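Local structure of ferritin like protein (3HL1) at residues I26-T31 with P77-T82; G302-C307 with A312-S317. The protein is of unknown function but belongs to the ferritin-like family and probably binds metal within a helical bundle. One frame throughout, in Å; residues are numbered along the deposited sequence.

Contact 1 (I26-T31 with P77-T82)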
loop_
_atom_site.group_PDB
_atom_site.type_symbol
_atom_site.label_atom_id
_atom_site.label_comp_id
_atom_site.label_asym_id
_atom_site.label_seq_id
_atom_site.Cartn_x
_atom_site.Cartn_y
_atom_site.Cartn_z
ATOM N N ILE A 26 2.393 1.914 -2.896
ATOM C CA ILE A 26 1.960 2.215 -4.249
ATOM C C ILE A 26 3.063 2.900 -5.085
ATOM O O ILE A 26 3.428 2.377 -6.152
ATOM C CB ILE A 26 0.574 2.954 -4.251
ATOM C CG1 ILE A 26 -0.485 1.946 -3.722
ATOM C CG2 ILE A 26 0.232 3.483 -5.652
ATOM C CD1 ILE A 26 -1.789 2.520 -3.322
ATOM N N PRO A 27 3.587 4.077 -4.634
ATOM C CA PRO A 27 4.743 4.617 -5.352
ATOM C C PRO A 27 5.954 3.700 -5.415
ATOM O O PRO A 27 6.637 3.692 -6.436
ATOM C CB PRO A 27 5.034 5.954 -4.635
ATOM C CG PRO A 27 3.743 6.333 -4.006
ATOM C CD PRO A 27 3.166 5.000 -3.556
ATOM N N TYR A 28 6.195 2.888 -4.364
ATOM C CA TYR A 28 7.267 1.918 -4.371
ATOM C C TYR A 28 7.124 0.922 -5.538
ATOM O O TYR A 28 8.055 0.770 -6.284
ATOM C CB TYR A 28 7.390 1.169 -3.019
ATOM C CG TYR A 28 8.757 0.564 -2.791
ATOM C CD1 TYR A 28 9.063 -0.711 -3.290
ATOM C CD2 TYR A 28 9.773 1.280 -2.117
ATOM C CE1 TYR A 28 10.337 -1.266 -3.110
ATOM C CE2 TYR A 28 11.053 0.728 -1.932
ATOM C CZ TYR A 28 11.307 -0.539 -2.427
ATOM O OH TYR A 28 12.523 -1.048 -2.306
ATOM N N TYR A 29 6.002 0.234 -5.621
ATOM C CA TYR A 29 5.717 -0.736 -6.631
ATOM C C TYR A 29 5.626 -0.092 -8.008
ATOM O O TYR A 29 6.033 -0.683 -8.982
ATOM C CB TYR A 29 4.401 -1.463 -6.348
ATOM C CG TYR A 29 4.364 -2.396 -5.149
ATOM C CD1 TYR A 29 5.400 -2.432 -4.195
ATOM C CD2 TYR A 29 3.179 -3.076 -4.845
ATOM C CE1 TYR A 29 5.320 -3.251 -3.079
ATOM C CE2 TYR A 29 3.067 -3.843 -3.678
ATOM C CZ TYR A 29 4.131 -3.947 -2.812
ATOM O OH TYR A 29 3.997 -4.708 -1.641
ATOM N N LEU A 30 5.016 1.083 -8.103
ATOM C CA LEU A 30 4.873 1.768 -9.382
ATOM C C LEU A 30 6.225 2.135 -9.969
ATOM O O LEU A 30 6.455 2.010 -11.196
ATOM C CB LEU A 30 4.021 3.044 -9.251
ATOM C CG LEU A 30 2.490 2.872 -9.173
ATOM C CD1 LEU A 30 1.805 4.232 -8.787
ATOM C CD2 LEU A 30 1.919 2.214 -10.481
ATOM N N THR A 31 7.114 2.611 -9.104
ATOM C CA THR A 31 8.489 2.981 -9.478
ATOM C C THR A 31 9.236 1.778 -10.054
ATOM O O THR A 31 9.828 1.902 -11.122
ATOM C CB THR A 31 9.232 3.647 -8.307
ATOM O OG1 THR A 31 8.480 4.808 -7.932
ATOM C CG2 THR A 31 10.676 4.052 -8.746
ATOM N N PRO A 77 4.102 9.831 0.842
ATOM C CA PRO A 77 4.992 8.995 1.615
ATOM C C PRO A 77 6.455 9.400 1.375
ATOM O O PRO A 77 6.782 10.030 0.328
ATOM C CB PRO A 77 4.715 7.595 1.050
ATOM C CG PRO A 77 3.560 7.716 0.161
ATOM C CD PRO A 77 3.570 9.091 -0.330
ATOM N N GLU A 78 7.312 8.942 2.268
ATOM C CA GLU A 78 8.731 9.137 2.182
ATOM C C GLU A 78 9.436 7.809 2.073
ATOM O O GLU A 78 8.964 6.798 2.630
ATOM C CB GLU A 78 9.227 9.893 3.383
ATOM C CG GLU A 78 8.839 11.356 3.265
ATOM C CD GLU A 78 9.425 12.209 4.370
ATOM O OE1 GLU A 78 8.875 12.207 5.468
ATOM O OE2 GLU A 78 10.437 12.881 4.119
ATOM N N TYR A 79 10.586 7.865 1.402
ATOM C CA TYR A 79 11.352 6.688 0.976
ATOM C C TYR A 79 12.774 6.900 1.343
ATOM O O TYR A 79 13.599 7.361 0.504
ATOM C CB TYR A 79 11.131 6.460 -0.511
ATOM C CG TYR A 79 9.702 6.172 -0.800
ATOM C CD1 TYR A 79 9.153 4.942 -0.546
ATOM C CD2 TYR A 79 8.876 7.155 -1.343
ATOM C CE1 TYR A 79 7.814 4.695 -0.805
ATOM C CE2 TYR A 79 7.526 6.940 -1.569
ATOM C CZ TYR A 79 6.997 5.704 -1.283
ATOM O OH TYR A 79 5.686 5.414 -1.504
ATOM N N VAL A 80 13.098 6.533 2.592
ATOM C CA VAL A 80 14.390 6.891 3.162
ATOM C C VAL A 80 14.924 5.737 3.960
ATOM O O VAL A 80 14.185 5.141 4.736
ATOM C CB VAL A 80 14.289 8.144 4.080
ATOM C CG1 VAL A 80 15.666 8.475 4.803
ATOM C CG2 VAL A 80 13.790 9.391 3.319
ATOM N N GLY A 81 16.206 5.430 3.792
ATOM C CA GLY A 81 16.818 4.382 4.600
ATOM C C GLY A 81 16.129 3.034 4.398
ATOM O O GLY A 81 15.948 2.556 3.243
ATOM N N THR A 82 15.777 2.404 5.506
ATOM C CA THR A 82 15.057 1.122 5.496
ATOM C C THR A 82 13.720 1.229 6.272
ATOM O O THR A 82 13.175 0.238 6.738
ATOM C CB THR A 82 15.935 0.003 6.115
ATOM O OG1 THR A 82 16.384 0.413 7.419
ATOM C CG2 THR A 82 17.155 -0.288 5.239
#
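Tyr79 reaches Pro27 with its phenol end and Tyr28 with the CD1 and CE1 atoms of its ring. No hydrogen bond joins the two segments, so van der Waals contacts carry the pairing. The Tyr79 side chain crosses the proline ring at about a right angle. Its OH lies 3.2 Å from Pro27 CB and about equally near CG and CD. Behind it, Tyr79 CZ is 3.9 Å from Pro27 CB. Beside Tyr79, Pro77 adds a looser proline-proline touch, CG to CG of Pro27 at 4.4 Å.

The aromatic pair is slanted. Tyr79 CD1 comes to the edge of the Tyr28 ring, 4.0 Å from CD2. Tyr28 CG is anti to the backbone N (chi1 -158°), which carries the ring out past Tyr79, with CB and CD2 alongside it and the OH end beyond, toward Ser104.

Here a loop between helices 42-67 and 112-121 lies against helix 8-35 of the ferritin-like fold. The helix kinks at Pro27, which has no N-H to give to the preceding turn.

The polar ends are held by other groups. Tyr79 OH hydrogen-bonds Trp24 O, and Tyr28 OH bonds Ser104 O. Within the helix, Pro27 O accepts from both Thr31 N (2.9 Å) and Thr31 OG1 (2.6 Å), which approach from opposite faces of the carbonyl plane.

Contact 2 (G302-C307 with A312-S317)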
loop_
_atom_site.group_PDB
_atom_site.type_symbol
_atom_site.label_atom_id
_atom_site.label_comp_id
_atom_site.label_asym_id
_atom_site.label_seq_id
_atom_site.Cartn_x
_atom_site.Cartn_y
_atom_site.Cartn_z
ATOM N N GLY A 302 1.993 7.659 -16.811
ATOM C CA GLY A 302 2.750 8.351 -17.839
ATOM C C GLY A 302 3.851 9.244 -17.285
ATOM O O GLY A 302 4.975 9.289 -17.823
ATOM N N ASP A 303 3.566 9.948 -16.192
ATOM C CA ASP A 303 4.571 10.745 -15.493
ATOM C C ASP A 303 5.760 9.943 -14.929
ATOM O O ASP A 303 6.929 10.377 -14.982
ATOM C CB ASP A 303 3.958 11.439 -14.258
ATOM C CG ASP A 303 2.971 12.506 -14.589
ATOM O OD1 ASP A 303 2.886 12.945 -15.734
ATOM O OD2 ASP A 303 2.191 12.864 -13.680
ATOM N N ILE A 304 5.455 8.791 -14.344
ATOM C CA ILE A 304 6.471 7.900 -13.762
ATOM C C ILE A 304 7.348 7.316 -14.866
ATOM O O ILE A 304 8.585 7.270 -14.783
ATOM C CB ILE A 304 5.797 6.768 -12.921
ATOM C CG1 ILE A 304 4.976 7.390 -11.813
ATOM C CG2 ILE A 304 6.846 5.819 -12.360
ATOM C CD1 ILE A 304 3.955 6.416 -11.116
ATOM N N LEU A 305 6.718 6.840 -15.921
ATOM C CA LEU A 305 7.483 6.307 -17.064
ATOM C C LEU A 305 8.377 7.375 -17.678
ATOM O O LEU A 305 9.514 7.128 -18.074
ATOM C CB LEU A 305 6.553 5.772 -18.135
ATOM C CG LEU A 305 7.172 5.211 -19.409
ATOM C CD1 LEU A 305 8.163 4.113 -19.100
ATOM C CD2 LEU A 305 6.059 4.692 -20.292
ATOM N N SER A 306 7.865 8.583 -17.740
ATOM C CA SER A 306 8.611 9.645 -18.382
ATOM C C SER A 306 9.883 9.983 -17.587
ATOM O O SER A 306 10.945 10.183 -18.185
ATOM C CB SER A 306 7.718 10.857 -18.636
ATOM O OG SER A 306 8.548 11.965 -18.859
ATOM N N CYS A 307 9.833 9.936 -16.257
ATOM C CA CYS A 307 11.038 10.064 -15.431
ATOM C C CYS A 307 12.093 9.052 -15.804
ATOM O O CYS A 307 13.230 9.406 -16.108
ATOM C CB CYS A 307 10.724 9.930 -13.940
ATOM S SG CYS A 307 9.794 11.308 -13.228
ATOM N N ALA A 312 15.819 9.789 -14.836
ATOM C CA ALA A 312 15.556 10.265 -13.489
ATOM C C ALA A 312 14.719 9.196 -12.761
ATOM O O ALA A 312 13.673 8.778 -13.245
ATOM C CB ALA A 312 14.773 11.560 -13.517
ATOM N N VAL A 313 15.154 8.802 -11.579
ATOM C CA VAL A 313 14.344 7.921 -10.756
ATOM C C VAL A 313 13.103 8.713 -10.342
ATOM O O VAL A 313 13.208 9.850 -9.857
ATOM C CB VAL A 313 15.088 7.447 -9.484
ATOM C CG1 VAL A 313 14.185 6.470 -8.695
ATOM C CG2 VAL A 313 16.458 6.805 -9.862
ATOM N N PRO A 314 11.904 8.120 -10.503
ATOM C CA PRO A 314 10.739 8.741 -9.958
ATOM C C PRO A 314 10.862 9.266 -8.538
ATOM O O PRO A 314 11.481 8.633 -7.687
ATOM C CB PRO A 314 9.689 7.647 -10.082
ATOM C CG PRO A 314 10.066 6.946 -11.342
ATOM C CD PRO A 314 11.583 6.888 -11.243
ATOM N N ARG A 315 10.281 10.436 -8.309
ATOM C CA ARG A 315 10.244 11.126 -7.018
ATOM C C ARG A 315 8.792 11.567 -6.739
ATOM O O ARG A 315 8.128 11.993 -7.651
ATOM C CB ARG A 315 11.101 12.370 -7.167
ATOM C CG ARG A 315 12.016 12.608 -6.081
ATOM C CD ARG A 315 12.839 13.832 -6.382
ATOM N NE ARG A 315 12.241 15.038 -5.800
ATOM C CZ ARG A 315 12.603 15.617 -4.649
ATOM N NH1 ARG A 315 13.600 15.126 -3.905
ATOM N NH2 ARG A 315 11.971 16.719 -4.242
ATOM N N TYR A 316 8.311 11.515 -5.479
ATOM C CA TYR A 316 6.894 11.767 -5.226
ATOM C C TYR A 316 6.592 12.939 -4.278
ATOM O O TYR A 316 5.439 13.228 -4.030
ATOM C CB TYR A 316 6.212 10.478 -4.753
ATOM C CG TYR A 316 6.253 9.395 -5.816
ATOM C CD1 TYR A 316 7.370 8.615 -5.989
ATOM C CD2 TYR A 316 5.181 9.199 -6.674
ATOM C CE1 TYR A 316 7.434 7.650 -7.013
ATOM C CE2 TYR A 316 5.223 8.210 -7.646
ATOM C CZ TYR A 316 6.342 7.444 -7.791
ATOM O OH TYR A 316 6.359 6.480 -8.784
ATOM N N SER A 317 7.632 13.530 -3.744
ATOM C CA SER A 317 7.552 14.692 -2.903
ATOM C C SER A 317 8.824 15.528 -3.061
ATOM O O SER A 317 9.893 15.076 -3.554
ATOM C CB SER A 317 7.353 14.283 -1.438
ATOM O OG SER A 317 8.527 13.691 -0.873
ATOM O OXT SER A 317 8.766 16.708 -2.695
#
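The C-terminal tail of this ferritin-like protein turns back at the end of helix 292-309 and runs along the helix it has just left. The reversal is short: four residues separate the segments. One backbone bond closes it, Ala312 N to Cys307 O at 2.9 Å. The N-H points well at the oxygen (162°), but the donor stands above the carbonyl plane, 41° out of it.

Beyond this bond the tail meets the helix through side chains. Cys307 CB sits 4.0 Å from Pro314 CG and also close to the backbone O of Ala312. Pro314 CG then reaches the CG2 branch of Ile304, at 3.6 Å. The two side chains cross at about a right angle. Ile304 CG2 is anti to the backbone N, and CG1 lies beside that N (chi1 -59°). The CG2 branch of Ile304 thus meets Pro314 and also lies near Tyr316 OH, while the CG1-CD1 arm meets Tyr316 alone of the two.

All six touching residues are buried. Helix 8-35 lies close by, with Leu30 and Tyr34 on Ile304, and Phe273 of helix 261-283 meets the Tyr316 ring edge-to-face. The buried Tyr316 OH hydrogen-bonds Thr31 OG1 of helix 8-35. At the edge of the Tyr316 ring, near its plane, Ile304 CD1 lies 3.3 Å from OH and 4.1 Å from CE2.

Overall arrangement
Contact 1 closes before contact 2 opens along the chain, yet their centres are only about 12 Å apart, on the same side of the chain's centre. Helix 8-35 links them. It meets the 77-82 loop in contact 1 and the 312-317 tail of contact 2. The polar link is a probable hydrogen bond between Thr31 OG1 and Tyr316 OH, 2.8 Å apart. An apolar touch lies nearby: Leu30 CD1 and Ile304 CD1 are 3.8 Å apart. Phe273 of helix 261-283 touches Pro27, Pro77 and Tyr316, so it borders both contacts. Contact 2 lies farther out, about 18 Å from the chain centre against 10 Å for contact 1, centre to centre.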